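Epimerase family protein SDR39U1 (Homo sapiens, PDB 4B4O) binds NADPH and is a putative NADP-dependent oxidoreductase of the short-chain dehydrogenase/reductase family. Local coordinates at residues 26-31 and 37-42. The protein carries 3 engineered substitutions. Numbering follows the deposited sequence.
Sequences EVTLVS and GRITWD. With NDP (NADPH dihydro-nicotinamide-adenine-dinucleotide phosphate), chain I.
Val30 and Trp41 meet with methyl on ring: CG1 of Val30 lies over the six-membered ring of Trp41, 3.3 Å from its centroid and 12° off the normal, which identifies a CH-pi contact over the face. CG1 reaches the indole because it stands anti to the backbone N of Val30 (chi1 -170°), leaving CG2 to pack on Ile39 CG1 at 4.2 Å. The backbones run parallel: Leu29 N donates to Gly37 O (2.9 Å), Ile39 N to Leu29 O (2.8 Å) and Ser31 N to Ile39 O (3.0 Å), so Leu29 is held through both its amide and its carbonyl. On the other face of this sheet edge, Leu29 CB and Arg38 CB pair at 3.8 Å. Ser31 OG donates to O3X of the NADPH 2'-phosphate at 2.6 Å and is also hydrogen-bonded to the backbone O of Lys33; Arg32 binds the cofactor too. Further out, Thr40 OG1 caps Glu43 N at the start of helix 41-47, and Thr85, Leu89 and Ala59 touch Trp41, probably helping to fix the indole. Replacing Trp41 with an alanine removes the indole and would probably open a gap between Val30 CG1, Thr85 and Leu89. Strand 38-40 thus extends the Rossmann sheet beside strand 26-31, where the Ser31 hydroxyl meets the phosphate that distinguishes NADPH from NADH, consistent with a preference for the phosphorylated cofactor.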
loop_
_atom_site.group_PDB
_atom_site.type_symbol
_atom_site.label_atom_id
_atom_site.label_comp_id
_atom_site.label_asym_id
_atom_site.label_seq_id
_atom_site.Cartn_x
_atom_site.Cartn_y
_atom_site.Cartn_z
ATOM N N GLU A 26 19.100 -9.443 -4.512
ATOM C CA GLU A 26 18.425 -10.487 -5.292
ATOM C C GLU A 26 16.978 -10.631 -4.781
ATOM O O GLU A 26 16.729 -10.559 -3.576
ATOM C CB GLU A 26 19.195 -11.822 -5.200
ATOM N N VAL A 27 16.019 -10.786 -5.688
ATOM C CA VAL A 27 14.600 -10.901 -5.316
ATOM C C VAL A 27 13.933 -12.152 -5.866
ATOM O O VAL A 27 14.078 -12.471 -7.036
ATOM C CB VAL A 27 13.808 -9.693 -5.823
ATOM C CG1 VAL A 27 12.320 -9.920 -5.604
ATOM C CG2 VAL A 27 14.294 -8.441 -5.107
ATOM N N THR A 28 13.237 -12.875 -4.997
ATOM C CA THR A 28 12.397 -14.026 -5.370
ATOM C C THR A 28 10.951 -13.678 -5.032
ATOM O O THR A 28 10.699 -13.101 -4.000
ATOM C CB THR A 28 12.827 -15.309 -4.603
ATOM O OG1 THR A 28 14.218 -15.563 -4.810
ATOM C CG2 THR A 28 12.059 -16.519 -5.053
ATOM N N LEU A 29 10.016 -13.984 -5.917
ATOM C CA LEU A 29 8.606 -13.656 -5.673
ATOM C C LEU A 29 7.851 -14.881 -5.196
ATOM O O LEU A 29 8.190 -15.994 -5.571
ATOM C CB LEU A 29 7.926 -13.103 -6.941
ATOM C CG LEU A 29 8.678 -12.039 -7.751
ATOM C CD1 LEU A 29 7.884 -11.624 -8.958
ATOM C CD2 LEU A 29 8.991 -10.827 -6.877
ATOM N N VAL A 30 6.850 -14.685 -4.348
ATOM C CA VAL A 30 5.848 -15.719 -4.101
ATOM C C VAL A 30 4.593 -15.328 -4.876
ATOM O O VAL A 30 4.137 -14.195 -4.789
ATOM C CB VAL A 30 5.509 -15.934 -2.609
ATOM C CG1 VAL A 30 4.664 -17.181 -2.450
ATOM C CG2 VAL A 30 6.781 -16.079 -1.804
ATOM N N SER A 31 4.055 -16.272 -5.633
ATOM C CA SER A 31 2.971 -15.992 -6.554
ATOM C C SER A 31 2.025 -17.175 -6.623
ATOM O O SER A 31 2.407 -18.300 -6.305
ATOM C CB SER A 31 3.556 -15.701 -7.950
ATOM O OG SER A 31 2.554 -15.627 -8.939
ATOM N N GLY A 37 12.218 -16.946 -11.230
ATOM C CA GLY A 37 12.377 -15.922 -10.213
ATOM C C GLY A 37 11.302 -15.953 -9.145
ATOM O O GLY A 37 11.135 -14.978 -8.392
ATOM N N ARG A 38 10.576 -17.066 -9.045
ATOM C CA ARG A 38 9.460 -17.149 -8.092
ATOM C C ARG A 38 9.087 -18.564 -7.668
ATOM O O ARG A 38 9.378 -19.522 -8.361
ATOM C CB ARG A 38 8.221 -16.466 -8.679
ATOM C CG ARG A 38 7.864 -16.980 -10.061
ATOM C CD ARG A 38 6.545 -16.421 -10.533
ATOM N NE ARG A 38 6.682 -15.305 -11.466
ATOM C CZ ARG A 38 5.643 -14.726 -12.090
ATOM N NH1 ARG A 38 4.385 -15.151 -11.864
ATOM N NH2 ARG A 38 5.858 -13.702 -12.933
ATOM N N ILE A 39 8.458 -18.655 -6.500
ATOM C CA ILE A 39 7.889 -19.889 -6.011
ATOM C C ILE A 39 6.407 -19.664 -5.735
ATOM O O ILE A 39 5.988 -18.554 -5.478
ATOM C CB ILE A 39 8.629 -20.428 -4.743
ATOM C CG1 ILE A 39 8.434 -19.523 -3.513
ATOM C CG2 ILE A 39 10.140 -20.541 -5.003
ATOM C CD1 ILE A 39 8.845 -20.138 -2.193
ATOM N N THR A 40 5.620 -20.726 -5.781
ATOM C CA THR A 40 4.186 -20.633 -5.519
ATOM C C THR A 40 3.855 -20.777 -4.035
ATOM O O THR A 40 4.674 -21.242 -3.239
ATOM C CB THR A 40 3.402 -21.702 -6.292
ATOM O OG1 THR A 40 3.811 -22.985 -5.839
ATOM C CG2 THR A 40 3.651 -21.601 -7.776
ATOM N N TRP A 41 2.639 -20.384 -3.669
ATOM C CA TRP A 41 2.143 -20.538 -2.288
ATOM C C TRP A 41 2.089 -21.981 -1.892
ATOM O O TRP A 41 2.486 -22.340 -0.782
ATOM C CB TRP A 41 0.778 -19.868 -2.105
ATOM C CG TRP A 41 0.898 -18.375 -2.301
ATOM C CD1 TRP A 41 0.567 -17.640 -3.430
ATOM C CD2 TRP A 41 1.489 -17.392 -1.386
ATOM N NE1 TRP A 41 0.868 -16.315 -3.271
ATOM C CE2 TRP A 41 1.419 -16.098 -2.073
ATOM C CE3 TRP A 41 2.025 -17.445 -0.113
ATOM C CZ2 TRP A 41 1.862 -14.933 -1.481
ATOM C CZ3 TRP A 41 2.476 -16.261 0.470
ATOM C CH2 TRP A 41 2.397 -15.037 -0.193
ATOM N N ASP A 42 1.637 -22.826 -2.806
ATOM C CA ASP A 42 1.590 -24.257 -2.551
ATOM C C ASP A 42 2.978 -24.806 -2.264
ATOM O O ASP A 42 3.146 -25.669 -1.406
ATOM C CB ASP A 42 0.967 -25.010 -3.739
ATOM C CG ASP A 42 -0.526 -24.748 -3.883
ATOM O OD1 ASP A 42 -1.140 -24.157 -2.960
ATOM O OD2 ASP A 42 -1.084 -25.144 -4.925
HETATM P PA NDP I . -1.750 -5.474 -6.725
HETATM O O1A NDP I . -3.229 -5.911 -6.873
HETATM O O2A NDP I . -1.008 -4.820 -7.909
HETATM O O5B NDP I . -0.769 -6.728 -6.370
HETATM C C5B NDP I . -1.339 -7.778 -5.595
HETATM C C4B NDP I . -0.590 -9.049 -5.904
HETATM O O4B NDP I . -1.027 -10.028 -4.964
HETATM C C3B NDP I . -0.894 -9.560 -7.316
HETATM O O3B NDP I . 0.186 -9.319 -8.263
HETATM C C2B NDP I . -1.103 -11.056 -7.131
HETATM O O2B NDP I . 0.082 -11.794 -7.392
HETATM C C1B NDP I . -1.381 -11.210 -5.667
HETATM N N9A NDP I . -2.826 -11.415 -5.547
HETATM C C8A NDP I . -3.886 -10.780 -6.144
HETATM N N7A NDP I . -5.074 -11.399 -5.737
HETATM C C5A NDP I . -4.737 -12.415 -4.899
HETATM C C6A NDP I . -5.426 -13.443 -4.113
HETATM N N6A NDP I . -6.772 -13.530 -4.090
HETATM N N1A NDP I . -4.688 -14.306 -3.385
HETATM C C2A NDP I . -3.326 -14.228 -3.403
HETATM N N3A NDP I . -2.618 -13.297 -4.074
HETATM C C4A NDP I . -3.268 -12.407 -4.790
HETATM O O3 NDP I . -1.818 -4.536 -5.408
HETATM P PN NDP I . -0.743 -3.382 -5.071
HETATM O O1N NDP I . 0.611 -3.799 -5.623
HETATM O O2N NDP I . -1.289 -2.054 -5.501
HETATM O O5D NDP I . -0.734 -3.403 -3.425
HETATM C C5D NDP I . -0.214 -4.616 -2.833
HETATM C C4D NDP I . -0.642 -4.769 -1.388
HETATM O O4D NDP I . -0.544 -3.464 -0.828
HETATM C C3D NDP I . -2.108 -5.204 -1.188
HETATM O O3D NDP I . -2.215 -6.134 -0.062
HETATM C C2D NDP I . -2.856 -3.888 -0.951
HETATM O O2D NDP I . -3.955 -3.897 -0.030
HETATM C C1D NDP I . -1.799 -3.051 -0.281
HETATM N N1N NDP I . -2.009 -1.601 -0.440
HETATM C C2N NDP I . -2.081 -1.032 -1.652
HETATM C C3N NDP I . -2.276 0.324 -1.785
HETATM C C7N NDP I . -2.334 0.906 -3.150
HETATM O O7N NDP I . -1.898 0.231 -4.079
HETATM N N7N NDP I . -2.839 2.119 -3.355
HETATM C C4N NDP I . -2.360 1.217 -0.595
HETATM C C5N NDP I . -2.256 0.500 0.671
HETATM C C6N NDP I . -2.079 -0.871 0.691
HETATM P P2B NDP I . -0.019 -13.206 -8.253
HETATM O O1X NDP I . -0.552 -14.247 -7.291
HETATM O O2X NDP I . -0.977 -12.949 -9.455
HETATM O O3X NDP I . 1.495 -13.336 -8.554
#